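Local coordinates for dual specificity protein phosphatase 14 (Homo sapiens, PDB 2WGP), which dephosphorylates tyrosine, serine and threonine residues of proteins, inactivates the MAP kinases ERK, JNK and p38, and dampens T-cell receptor signalling through TAB1, at residues G24-I29 and Q48-T53; A83-Y88 and W154-D159. All coordinates share one frame; numbering follows the deposited sequence.

Interaction 1. Residues G24-I29 and Q48-T53; sequences GGIAQI and QARGIT
Arg50 lays the aliphatic part of its side chain against Ile26, where CD of the arginine is 3.7 Å from CD1 of the isoleucine. The two side chains run past each other in opposite senses, so that Arg50 NE also comes within 4.1 Å of the other branch of Ile26, CG2. An arginine suits this partly exposed place because its methylenes can pack on a hydrocarbon while the guanidinium reaches a polar partner: NH1 bonds to the carbonyl oxygen of Leu46 in helix 44-49. Gly51 then ends that helix in a Schellman motif, its N bonded to Gln48 O at 2.9 Å; its phi of 68° is one that glycine adopts easily. This turn delivers Ile52 to the interior, with CD1 at 4.1 Å from CD1 of Ile26. Ile26 can meet both residues because its CG1 stands anti to the backbone N (chi1 -174°), carrying CD1 outward from the strand. Leu47 and Leu107 touch both isoleucines and join them in one apolar cluster. The arrangement is a helix C-cap packed on an edge strand of the mixed beta-sheet in the alpha/beta phosphatase fold.

Interaction 2. Residues A83-Y88 and W154-D159; sequences APIGLY and WRQLID
Gly86, in the 3-10 turn 85-88, brings its CA to 5.9 Å from that of Gln156 on helix 151-165, and just before it the chain makes an inverse gamma turn centred on Pro84. In this part of the dual-specificity phosphatase catalytic domain, one glutamine side chain bonds to Ala83 O, at the start of the gamma turn, and to Gly86 N, just after it, using the donor and the acceptor of its amide. Its NE2 donates to Ala83 O at 2.9 Å in a nearly straight bond (N-H...O 173°), and that oxygen lies close to the plane of the amide. Its OE1 accepts from Gly86 N, which approaches somewhat tilted from the carbonyl plane. Glutamine suits the place because its chain, extended beyond CG (chi2 179°), carries an amide across to backbone groups of both kinds. Glycine suits the other side, since a beta carbon on Gly86 would crowd Gln156 OE1. Cutting Gln156 back to an alanine removes the amide, which is likely to leave Ala83 O and Gly86 N without these partners and open a gap between turn and helix. Ala83 O takes two donors, Gln156 NE2 and, in a weak bond within the gamma turn, Ile85 N.

Ile85 sets a methyl beside the amide while the rest of its side chain joins the interior. Its outer end leads away from Gln156, and its side chain packs on Leu77, Thr119 and Leu120, about 8 Å from the side chain of the catalytic Cys110. Tyr177 of a second subunit packs on Gln156, placing the contact beside an interface between chains. The methyl CG2 of Ile85 stays beside the amide, 3.5 Å from Gln156 OE1.

In the fold
From the N terminus, strand 26-28 begins the chain's mixed sheet as an edge strand. Interaction 1 closes the first loop when the chain, having passed through strand 33-36 and two short helices, comes back at 48-53 on its way into strand 54-57. Interaction 2 opens later, before helix 89-101, and closes a much longer loop that takes in strand 106-109 and the helices 116-129 and 133-143. The two loops follow in series, neither nested nor crossed. Their centres are about 25 Å apart, on opposite sides of the chain's centre: interaction 1 ties a helix end to the sheet edge, interaction 2 a loop to helix 151-165.

Interaction 1. Residues G24-I29 and Q48-T53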
# COMPACT_ATOMS: atom_id res chain seq x y z
N GLY A 24 33.20 -23.49 5.67
CA GLY A 24 31.90 -22.85 5.95
C GLY A 24 31.88 -21.41 5.44
O GLY A 24 32.85 -20.68 5.59
N GLY A 25 30.78 -21.02 4.82
CA GLY A 25 30.58 -19.66 4.34
C GLY A 25 31.11 -19.34 2.96
O GLY A 25 31.04 -18.20 2.57
N ILE A 26 31.64 -20.32 2.22
CA ILE A 26 32.04 -20.13 0.82
C ILE A 26 31.71 -21.38 -0.01
O ILE A 26 31.77 -22.53 0.48
CB ILE A 26 33.56 -19.75 0.70
CG1 ILE A 26 33.94 -19.40 -0.76
CG2 ILE A 26 34.43 -20.91 1.27
CD1 ILE A 26 35.22 -18.55 -0.90
N ALA A 27 31.28 -21.16 -1.24
CA ALA A 27 30.94 -22.25 -2.17
C ALA A 27 31.40 -21.87 -3.55
O ALA A 27 31.22 -20.72 -3.96
CB ALA A 27 29.44 -22.51 -2.18
N GLN A 28 31.96 -22.84 -4.27
CA GLN A 28 32.30 -22.64 -5.66
C GLN A 28 31.10 -22.91 -6.57
O GLN A 28 30.43 -23.95 -6.44
CB GLN A 28 33.45 -23.56 -6.07
CG GLN A 28 34.07 -23.15 -7.39
CD GLN A 28 35.38 -23.85 -7.65
OE1 GLN A 28 35.77 -24.75 -6.92
NE2 GLN A 28 36.07 -23.42 -8.70
N ILE A 29 30.84 -21.96 -7.47
CA ILE A 29 29.73 -22.06 -8.46
C ILE A 29 30.26 -22.46 -9.84
O ILE A 29 29.71 -23.34 -10.49
CB ILE A 29 28.94 -20.71 -8.56
CG1 ILE A 29 28.47 -20.24 -7.17
CG2 ILE A 29 27.73 -20.83 -9.54
CD1 ILE A 29 27.90 -21.32 -6.22
N GLN A 48 43.08 -16.61 -1.56
CA GLN A 48 44.27 -16.91 -2.38
C GLN A 48 44.34 -18.39 -2.76
O GLN A 48 44.65 -18.73 -3.90
CB GLN A 48 45.55 -16.49 -1.64
CG GLN A 48 45.72 -14.98 -1.56
CD GLN A 48 47.06 -14.56 -0.96
OE1 GLN A 48 47.48 -15.06 0.10
NE2 GLN A 48 47.74 -13.66 -1.64
N ALA A 49 43.99 -19.25 -1.80
CA ALA A 49 43.95 -20.70 -2.03
C ALA A 49 42.99 -21.07 -3.18
O ALA A 49 43.19 -22.07 -3.84
CB ALA A 49 43.55 -21.42 -0.75
N ARG A 50 41.98 -20.24 -3.41
CA ARG A 50 41.00 -20.44 -4.49
C ARG A 50 41.30 -19.65 -5.76
O ARG A 50 40.51 -19.68 -6.70
CB ARG A 50 39.60 -20.08 -3.97
CG ARG A 50 39.07 -21.14 -3.03
CD ARG A 50 38.13 -20.58 -1.99
NE ARG A 50 37.60 -21.66 -1.17
CZ ARG A 50 38.29 -22.30 -0.22
NH1 ARG A 50 39.53 -21.94 0.10
NH2 ARG A 50 37.70 -23.30 0.44
N GLY A 51 42.43 -18.94 -5.77
CA GLY A 51 42.80 -18.10 -6.91
C GLY A 51 41.92 -16.89 -7.12
O GLY A 51 41.88 -16.33 -8.22
N ILE A 52 41.24 -16.45 -6.07
CA ILE A 52 40.35 -15.30 -6.11
C ILE A 52 41.18 -14.02 -6.27
O ILE A 52 42.16 -13.80 -5.55
CB ILE A 52 39.39 -15.25 -4.88
CG1 ILE A 52 38.36 -16.40 -4.99
CG2 ILE A 52 38.65 -13.86 -4.78
CD1 ILE A 52 37.66 -16.76 -3.69
N THR A 53 40.81 -13.23 -7.26
CA THR A 53 41.50 -11.99 -7.60
C THR A 53 40.59 -10.75 -7.46
O THR A 53 41.07 -9.62 -7.37
CB THR A 53 42.03 -12.05 -9.05
OG1 THR A 53 40.94 -12.32 -9.94
CG2 THR A 53 43.09 -13.15 -9.18

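Interaction 2. Residues A83-Y88 and W154-D159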
# COMPACT_ATOMS: atom_id res chain seq x y z
N ALA A 83 14.91 -3.37 -2.90
CA ALA A 83 16.25 -2.99 -3.33
C ALA A 83 16.37 -3.37 -4.80
O ALA A 83 16.09 -4.54 -5.18
CB ALA A 83 17.32 -3.71 -2.52
N PRO A 84 16.78 -2.40 -5.65
CA PRO A 84 16.81 -2.62 -7.11
C PRO A 84 18.09 -3.34 -7.55
O PRO A 84 18.87 -2.82 -8.38
CB PRO A 84 16.75 -1.19 -7.67
CG PRO A 84 17.50 -0.41 -6.66
CD PRO A 84 17.17 -1.02 -5.32
N ILE A 85 18.26 -4.55 -7.02
CA ILE A 85 19.42 -5.40 -7.31
C ILE A 85 19.61 -5.68 -8.81
O ILE A 85 20.75 -5.81 -9.30
CB ILE A 85 19.35 -6.71 -6.49
CG1 ILE A 85 20.66 -7.50 -6.59
CG2 ILE A 85 18.18 -7.60 -6.98
CD1 ILE A 85 20.80 -8.55 -5.48
N GLY A 86 18.51 -5.76 -9.54
CA GLY A 86 18.54 -5.95 -10.98
C GLY A 86 19.37 -4.96 -11.77
O GLY A 86 19.85 -5.28 -12.86
N LEU A 87 19.54 -3.75 -11.22
CA LEU A 87 20.35 -2.72 -11.85
C LEU A 87 21.83 -3.12 -11.88
O LEU A 87 22.63 -2.49 -12.56
CB LEU A 87 20.17 -1.37 -11.13
CG LEU A 87 18.82 -0.64 -11.23
CD1 LEU A 87 18.78 0.66 -10.38
CD2 LEU A 87 18.46 -0.31 -12.68
N TYR A 88 22.19 -4.14 -11.11
CA TYR A 88 23.55 -4.67 -11.08
C TYR A 88 23.71 -6.01 -11.80
O TYR A 88 24.81 -6.57 -11.83
CB TYR A 88 24.03 -4.79 -9.63
CG TYR A 88 24.16 -3.45 -8.91
CD1 TYR A 88 25.32 -2.68 -9.03
CD2 TYR A 88 23.13 -2.95 -8.14
CE1 TYR A 88 25.47 -1.47 -8.37
CE2 TYR A 88 23.27 -1.72 -7.46
CZ TYR A 88 24.44 -0.98 -7.60
OH TYR A 88 24.60 0.24 -6.95
N TRP A 154 13.48 -12.33 -6.53
CA TRP A 154 12.82 -13.26 -7.44
C TRP A 154 12.04 -12.58 -8.57
O TRP A 154 12.21 -12.96 -9.72
CB TRP A 154 11.94 -14.27 -6.68
CG TRP A 154 12.74 -15.45 -6.24
CD1 TRP A 154 13.14 -15.74 -4.98
CD2 TRP A 154 13.24 -16.50 -7.07
NE1 TRP A 154 13.86 -16.90 -4.96
CE2 TRP A 154 13.95 -17.39 -6.24
CE3 TRP A 154 13.18 -16.77 -8.45
CZ2 TRP A 154 14.58 -18.54 -6.72
CZ3 TRP A 154 13.79 -17.93 -8.93
CH2 TRP A 154 14.48 -18.80 -8.07
N ARG A 155 11.19 -11.61 -8.25
CA ARG A 155 10.49 -10.81 -9.29
C ARG A 155 11.49 -10.23 -10.30
O ARG A 155 11.29 -10.31 -11.50
CB ARG A 155 9.66 -9.67 -8.68
CG ARG A 155 8.47 -10.12 -7.88
CD ARG A 155 7.52 -8.95 -7.55
NE ARG A 155 8.08 -7.96 -6.62
CZ ARG A 155 8.05 -8.02 -5.28
NH1 ARG A 155 7.49 -9.05 -4.64
NH2 ARG A 155 8.59 -7.03 -4.57
N GLN A 156 12.60 -9.74 -9.79
CA GLN A 156 13.60 -9.09 -10.64
C GLN A 156 14.34 -10.11 -11.50
O GLN A 156 14.57 -9.87 -12.69
CB GLN A 156 14.55 -8.24 -9.79
CG GLN A 156 13.86 -7.06 -9.10
CD GLN A 156 14.79 -6.22 -8.25
OE1 GLN A 156 15.83 -5.75 -8.73
NE2 GLN A 156 14.41 -5.99 -6.98
N LEU A 157 14.69 -11.26 -10.91
CA LEU A 157 15.31 -12.36 -11.68
C LEU A 157 14.41 -12.88 -12.80
O LEU A 157 14.89 -13.21 -13.89
CB LEU A 157 15.65 -13.54 -10.75
CG LEU A 157 16.89 -13.37 -9.89
CD1 LEU A 157 16.95 -14.44 -8.84
CD2 LEU A 157 18.17 -13.31 -10.74
N ILE A 158 13.11 -12.97 -12.52
CA ILE A 158 12.11 -13.46 -13.49
C ILE A 158 12.01 -12.50 -14.68
O ILE A 158 11.97 -12.94 -15.82
CB ILE A 158 10.72 -13.68 -12.85
CG1 ILE A 158 10.73 -14.93 -11.97
CG2 ILE A 158 9.64 -13.84 -13.97
CD1 ILE A 158 9.55 -15.04 -10.93
N ASP A 159 11.99 -11.20 -14.39
CA ASP A 159 12.02 -10.19 -15.46
C ASP A 159 13.29 -10.31 -16.29
O ASP A 159 13.21 -10.29 -17.51
CB ASP A 159 11.87 -8.76 -14.89
CG ASP A 159 11.62 -7.73 -16.00
OD1 ASP A 159 12.58 -7.36 -16.69
OD2 ASP A 159 10.46 -7.31 -16.19